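Uncharacterized protein Rv3404c/MT3512 (Mycobacterium tuberculosis, PDB 4PZU) is of unknown function but belongs to the formyl transferase family, pairing an alpha/beta domain built on a mixed sheet with an N-formyltransferase-type C-terminal dimerization domain. Local coordinates at residues V32-L37 with L81-K86; D134-H139 with A189-L194. All blocks are in the same frame, centred on the assembly; numbering follows the deposited sequence.

Contact 1: V32-L37 with L81-K86; sequences VHAHAL and LSFHCK
A34 and F83 bring the start of helix 32-45 down onto the C-terminal end of strand 79-83, a helix-on-sheet packing within the Rossmann-like alpha/beta domain expected of a formyl transferase relative. The helix follows strand 25-29, the sheet neighbour of 79-83, and leads on to strand 48-51. The tight part is small and apolar: A34 CB lies 3.3 Å from F83 CB, a close approach that brings the helix directly against the strand at this point. A34 CB also lies 3.7 Å from F83 CG, at the root of the ring. F83 sets its CG beside the backbone N (chi1 -69°), and the ring then runs along the helix toward L37. There CD2 of L37 meets F83 CE2 at 3.7 Å, the two side chains crossing at about a right angle. H84 makes the looser flank: A34 CB stands 4.2 Å above one face of its imidazole, near the rim, while H84 NE2 is hydrogen-bonded to E167 of helix 156-180, which also packs against A34 and F83. On the solvent side V32 and A36 are exposed, and the ring of H33 leads away from the strand. No hydrogen bond joins the two segments. Past the strand end K86 folds back over its own turn, its NZ donating to H84 O at 3.1 Å.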
loop_
_atom_site.group_PDB
_atom_site.type_symbol
_atom_site.label_atom_id
_atom_site.label_comp_id
_atom_site.label_asym_id
_atom_site.label_seq_id
_atom_site.Cartn_x
_atom_site.Cartn_y
_atom_site.Cartn_z
ATOM N N VAL A 32 -12.652 -4.379 -21.883
ATOM C CA VAL A 32 -13.457 -5.483 -21.389
ATOM C C VAL A 32 -14.774 -4.981 -20.769
ATOM O O VAL A 32 -15.816 -5.591 -20.969
ATOM C CB VAL A 32 -12.616 -6.437 -20.473
ATOM C CG1 VAL A 32 -12.182 -5.771 -19.176
ATOM C CG2 VAL A 32 -13.354 -7.747 -20.195
ATOM N N HIS A 33 -14.758 -3.846 -20.065
ATOM C CA HIS A 33 -16.007 -3.348 -19.469
ATOM C C HIS A 33 -16.892 -2.715 -20.548
ATOM O O HIS A 33 -18.099 -2.889 -20.536
ATOM C CB HIS A 33 -15.730 -2.367 -18.311
ATOM C CG HIS A 33 -14.856 -2.963 -17.253
ATOM N ND1 HIS A 33 -13.492 -2.799 -17.239
ATOM C CD2 HIS A 33 -15.138 -3.836 -16.258
ATOM C CE1 HIS A 33 -12.972 -3.495 -16.247
ATOM N NE2 HIS A 33 -13.949 -4.141 -15.639
ATOM N N ALA A 34 -16.289 -1.970 -21.468
ATOM C CA ALA A 34 -17.065 -1.337 -22.547
ATOM C C ALA A 34 -17.659 -2.431 -23.410
ATOM O O ALA A 34 -18.780 -2.296 -23.936
ATOM C CB ALA A 34 -16.202 -0.393 -23.386
ATOM N N HIS A 35 -16.934 -3.523 -23.561
ATOM C CA HIS A 35 -17.483 -4.626 -24.371
ATOM C C HIS A 35 -18.730 -5.239 -23.712
ATOM O O HIS A 35 -19.717 -5.469 -24.396
ATOM C CB HIS A 35 -16.444 -5.699 -24.681
ATOM C CG HIS A 35 -17.000 -6.827 -25.477
ATOM N ND1 HIS A 35 -17.458 -7.998 -24.889
ATOM C CD2 HIS A 35 -17.237 -6.948 -26.805
ATOM C CE1 HIS A 35 -17.939 -8.794 -25.830
ATOM N NE2 HIS A 35 -17.822 -8.178 -27.000
ATOM N N ALA A 36 -18.704 -5.504 -22.393
ATOM C CA ALA A 36 -19.912 -6.004 -21.710
ATOM C C ALA A 36 -21.069 -5.009 -21.879
ATOM O O ALA A 36 -22.218 -5.423 -22.078
ATOM C CB ALA A 36 -19.658 -6.280 -20.220
ATOM N N LEU A 37 -20.782 -3.700 -21.796
ATOM C CA LEU A 37 -21.822 -2.710 -22.049
ATOM C C LEU A 37 -22.406 -2.814 -23.481
ATOM O O LEU A 37 -23.625 -2.752 -23.681
ATOM C CB LEU A 37 -21.272 -1.302 -21.810
ATOM C CG LEU A 37 -22.179 -0.072 -22.039
ATOM C CD1 LEU A 37 -23.525 -0.157 -21.312
ATOM C CD2 LEU A 37 -21.404 1.200 -21.660
ATOM N N LEU A 81 -19.905 3.702 -33.201
ATOM C CA LEU A 81 -19.841 4.120 -31.811
ATOM C C LEU A 81 -18.666 3.381 -31.148
ATOM O O LEU A 81 -18.718 2.166 -30.986
ATOM C CB LEU A 81 -21.196 3.816 -31.108
ATOM C CG LEU A 81 -21.298 4.079 -29.594
ATOM C CD1 LEU A 81 -21.008 5.543 -29.359
ATOM C CD2 LEU A 81 -22.669 3.686 -29.011
ATOM N N SER A 82 -17.597 4.094 -30.800
ATOM C CA SER A 82 -16.440 3.429 -30.192
ATOM C C SER A 82 -16.377 3.716 -28.715
ATOM O O SER A 82 -16.928 4.722 -28.247
ATOM C CB SER A 82 -15.139 3.874 -30.884
ATOM O OG SER A 82 -14.982 5.271 -30.738
ATOM N N PHE A 83 -15.696 2.852 -27.966
ATOM C CA PHE A 83 -15.528 3.073 -26.532
ATOM C C PHE A 83 -14.028 3.017 -26.210
ATOM O O PHE A 83 -13.383 2.024 -26.570
ATOM C CB PHE A 83 -16.229 1.954 -25.733
ATOM C CG PHE A 83 -17.744 1.981 -25.809
ATOM C CD1 PHE A 83 -18.409 1.572 -26.961
ATOM C CD2 PHE A 83 -18.504 2.416 -24.710
ATOM C CE1 PHE A 83 -19.781 1.604 -27.025
ATOM C CE2 PHE A 83 -19.906 2.454 -24.778
ATOM C CZ PHE A 83 -20.545 2.051 -25.938
ATOM N N HIS A 84 -13.495 4.050 -25.534
ATOM C CA HIS A 84 -12.093 4.084 -25.103
ATOM C C HIS A 84 -11.127 4.013 -26.303
ATOM O O HIS A 84 -10.028 3.475 -26.200
ATOM C CB HIS A 84 -11.736 2.940 -24.105
ATOM C CG HIS A 84 -12.665 2.820 -22.941
ATOM N ND1 HIS A 84 -12.335 2.125 -21.794
ATOM C CD2 HIS A 84 -13.925 3.282 -22.753
ATOM C CE1 HIS A 84 -13.336 2.190 -20.941
ATOM N NE2 HIS A 84 -14.319 2.885 -21.502
ATOM N N CYS A 85 -11.526 4.583 -27.427
ATOM C CA CYS A 85 -10.765 4.398 -28.645
ATOM C C CYS A 85 -9.452 5.174 -28.509
ATOM O O CYS A 85 -9.438 6.316 -27.983
ATOM C CB CYS A 85 -11.578 4.859 -29.818
ATOM S SG CYS A 85 -10.632 4.829 -31.353
ATOM N N LYS A 86 -8.349 4.516 -28.867
ATOM C CA LYS A 86 -7.013 5.124 -28.717
ATOM C C LYS A 86 -6.339 5.460 -30.035
ATOM O O LYS A 86 -5.404 6.251 -30.053
ATOM C CB LYS A 86 -6.092 4.263 -27.855
ATOM C CG LYS A 86 -6.246 4.544 -26.376
ATOM C CD LYS A 86 -5.804 3.331 -25.601
ATOM C CE LYS A 86 -6.379 3.362 -24.198
ATOM N NZ LYS A 86 -7.780 2.835 -24.137
#

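Contact 2: D134-H139 with A189-L194; sequences DDQLDH and ATEGNL
H139 and E191 make the one hydrogen bond between these two loops, near the surface of the protein. H139 NE2 donates to E191 OE1 over 2.9 Å, close to the plane of the imidazole and onto the syn lone pair of the oxygen. The bond is noticeably bent, 136° at the hydrogen, and the ring and carboxylate planes are inclined to each other. E191 reaches this position by folding at its second torsion (chi2 -53°), which swings the carboxylate back toward the ring edge.

A second hydrogen bond, from the other ring nitrogen, fixes the ring. H139 ND1 gives a 2.7 Å bond to D134 OD2, again in the ring plane and on a syn lone pair, so the imidazole is held edge-on between two carboxylates. Such a pairing would be expected to favour a doubly protonated ring. D134 also closes an Asx turn, its OD1 accepting from Q136 N at 3.1 Å from above the carboxylate plane; the turn shapes the loop joining antiparallel strands 126-132 and 142-148.

Packing is looser but not minor, with L137 and L194 turned toward each other and L137 CB 4.4 Å from L194 CD1. Q136 NE2 lies 3.6 Å above one face of the H139 ring, toward its rim. The Q136 and E191 side chains cross at about a right angle, yet their amide and carboxylate planes are only 26° apart, and the two are not bonded.

Backbone carbonyls supply a further tie through a shared partner. The guanidinium group of R111 hydrogen-bonds to L137 O through NH1 and to E191 O through NH2, while the main chain of R111, in strand 111-112, pairs with N193, just before its parallel partner 194-195.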
loop_
_atom_site.group_PDB
_atom_site.type_symbol
_atom_site.label_atom_id
_atom_site.label_comp_id
_atom_site.label_asym_id
_atom_site.label_seq_id
_atom_site.Cartn_x
_atom_site.Cartn_y
_atom_site.Cartn_z
ATOM N N ASP A 134 -13.541 13.724 -34.174
ATOM C CA ASP A 134 -12.854 14.539 -35.189
ATOM C C ASP A 134 -11.434 13.980 -35.357
ATOM O O ASP A 134 -11.162 12.836 -34.904
ATOM C CB ASP A 134 -12.867 16.047 -34.847
ATOM C CG ASP A 134 -12.105 16.390 -33.562
ATOM O OD1 ASP A 134 -11.303 15.570 -33.021
ATOM O OD2 ASP A 134 -12.297 17.534 -33.093
ATOM N N ASP A 135 -10.540 14.769 -35.979
ATOM C CA ASP A 135 -9.175 14.320 -36.304
ATOM C C ASP A 135 -8.117 14.378 -35.171
ATOM O O ASP A 135 -6.940 14.120 -35.420
ATOM C CB ASP A 135 -8.660 15.032 -37.575
ATOM C CG ASP A 135 -8.504 16.548 -37.394
ATOM O OD1 ASP A 135 -9.189 17.140 -36.531
ATOM O OD2 ASP A 135 -7.691 17.160 -38.131
ATOM N N GLN A 136 -8.515 14.742 -33.949
ATOM C CA GLN A 136 -7.639 14.589 -32.782
ATOM C C GLN A 136 -8.253 13.645 -31.752
ATOM O O GLN A 136 -9.462 13.403 -31.767
ATOM C CB GLN A 136 -7.347 15.925 -32.092
ATOM C CG GLN A 136 -6.309 16.792 -32.770
ATOM C CD GLN A 136 -6.374 18.199 -32.230
ATOM O OE1 GLN A 136 -5.818 18.500 -31.185
ATOM N NE2 GLN A 136 -7.090 19.057 -32.920
ATOM N N LEU A 137 -7.414 13.138 -30.852
ATOM C CA LEU A 137 -7.848 12.192 -29.840
ATOM C C LEU A 137 -8.700 12.832 -28.737
ATOM O O LEU A 137 -8.273 13.790 -28.125
ATOM C CB LEU A 137 -6.635 11.474 -29.217
ATOM C CG LEU A 137 -6.947 10.089 -28.628
ATOM C CD1 LEU A 137 -7.523 9.162 -29.705
ATOM C CD2 LEU A 137 -5.711 9.469 -27.964
ATOM N N ASP A 138 -9.876 12.264 -28.463
ATOM C CA ASP A 138 -10.728 12.723 -27.351
ATOM C C ASP A 138 -10.964 14.245 -27.439
ATOM O O ASP A 138 -10.695 15.031 -26.525
ATOM C CB ASP A 138 -10.143 12.275 -26.019
ATOM C CG ASP A 138 -9.953 10.740 -25.943
ATOM O OD1 ASP A 138 -10.784 9.981 -26.537
ATOM O OD2 ASP A 138 -8.971 10.284 -25.280
ATOM N N HIS A 139 -11.480 14.652 -28.587
ATOM C CA HIS A 139 -11.514 16.064 -28.951
ATOM C C HIS A 139 -12.719 16.077 -29.876
ATOM O O HIS A 139 -13.053 15.061 -30.497
ATOM C CB HIS A 139 -10.197 16.400 -29.669
ATOM C CG HIS A 139 -10.044 17.839 -30.067
ATOM N ND1 HIS A 139 -10.576 18.353 -31.235
ATOM C CD2 HIS A 139 -9.359 18.858 -29.488
ATOM C CE1 HIS A 139 -10.264 19.636 -31.335
ATOM N NE2 HIS A 139 -9.523 19.968 -30.289
ATOM N N ALA A 189 -14.796 24.759 -24.592
ATOM C CA ALA A 189 -14.294 26.122 -24.792
ATOM C C ALA A 189 -12.757 26.174 -24.871
ATOM O O ALA A 189 -12.209 27.136 -25.393
ATOM C CB ALA A 189 -14.833 27.070 -23.714
ATOM N N THR A 190 -12.072 25.135 -24.388
ATOM C CA THR A 190 -10.603 25.096 -24.422
ATOM C C THR A 190 -10.036 23.774 -24.929
ATOM O O THR A 190 -10.753 22.780 -25.002
ATOM C CB THR A 190 -9.998 25.379 -23.038
ATOM O OG1 THR A 190 -10.369 24.338 -22.136
ATOM C CG2 THR A 190 -10.469 26.755 -22.496
ATOM N N GLU A 191 -8.752 23.777 -25.275
ATOM C CA GLU A 191 -8.058 22.581 -25.782
ATOM C C GLU A 191 -7.728 21.562 -24.688
ATOM O O GLU A 191 -7.644 20.368 -24.955
ATOM C CB GLU A 191 -6.754 22.976 -26.500
ATOM C CG GLU A 191 -6.936 23.641 -27.859
ATOM C CD GLU A 191 -7.815 22.827 -28.785
ATOM O OE1 GLU A 191 -7.447 21.670 -29.090
ATOM O OE2 GLU A 191 -8.879 23.345 -29.198
ATOM N N GLY A 192 -7.541 22.051 -23.470
ATOM C CA GLY A 192 -7.158 21.214 -22.343
ATOM C C GLY A 192 -5.805 20.586 -22.599
ATOM O O GLY A 192 -4.917 21.254 -23.077
ATOM N N ASN A 193 -5.662 19.292 -22.327
ATOM C CA ASN A 193 -4.359 18.640 -22.425
ATOM C C ASN A 193 -4.515 17.160 -22.758
ATOM O O ASN A 193 -5.554 16.554 -22.490
ATOM C CB ASN A 193 -3.566 18.799 -21.112
ATOM C CG ASN A 193 -4.129 17.938 -19.978
ATOM O OD1 ASN A 193 -5.243 18.191 -19.500
ATOM N ND2 ASN A 193 -3.353 16.917 -19.529
ATOM N N LEU A 194 -3.450 16.566 -23.287
ATOM C CA LEU A 194 -3.478 15.217 -23.791
ATOM C C LEU A 194 -2.325 14.404 -23.223
ATOM O O LEU A 194 -1.169 14.826 -23.307
ATOM C CB LEU A 194 -3.398 15.261 -25.300
ATOM C CG LEU A 194 -3.338 13.943 -26.071
ATOM C CD1 LEU A 194 -4.513 13.039 -25.752
ATOM C CD2 LEU A 194 -3.382 14.313 -27.537
#

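From the N terminus, strand 25-29 leads into helix 32-45, and contact 1 closes the first loop when the chain, after 43 intervening residues, returns through strand 79-83 against that helix. The chain then adds strands 98-103 and 126-132 on the far side of 79-83 before contact 2 opens in the next connection. That second loop takes in strand 142-148 and the long helix 156-180, and closes at 189-194. The two loops are in series, neither nested nor crossed. Their centres lie about 19 Å apart, yet they meet where L137 CD1 of contact 2 packs 3.6 Å from K86 O of contact 1, so that the turn after strand 79-83 touches the loop after strand 126-132.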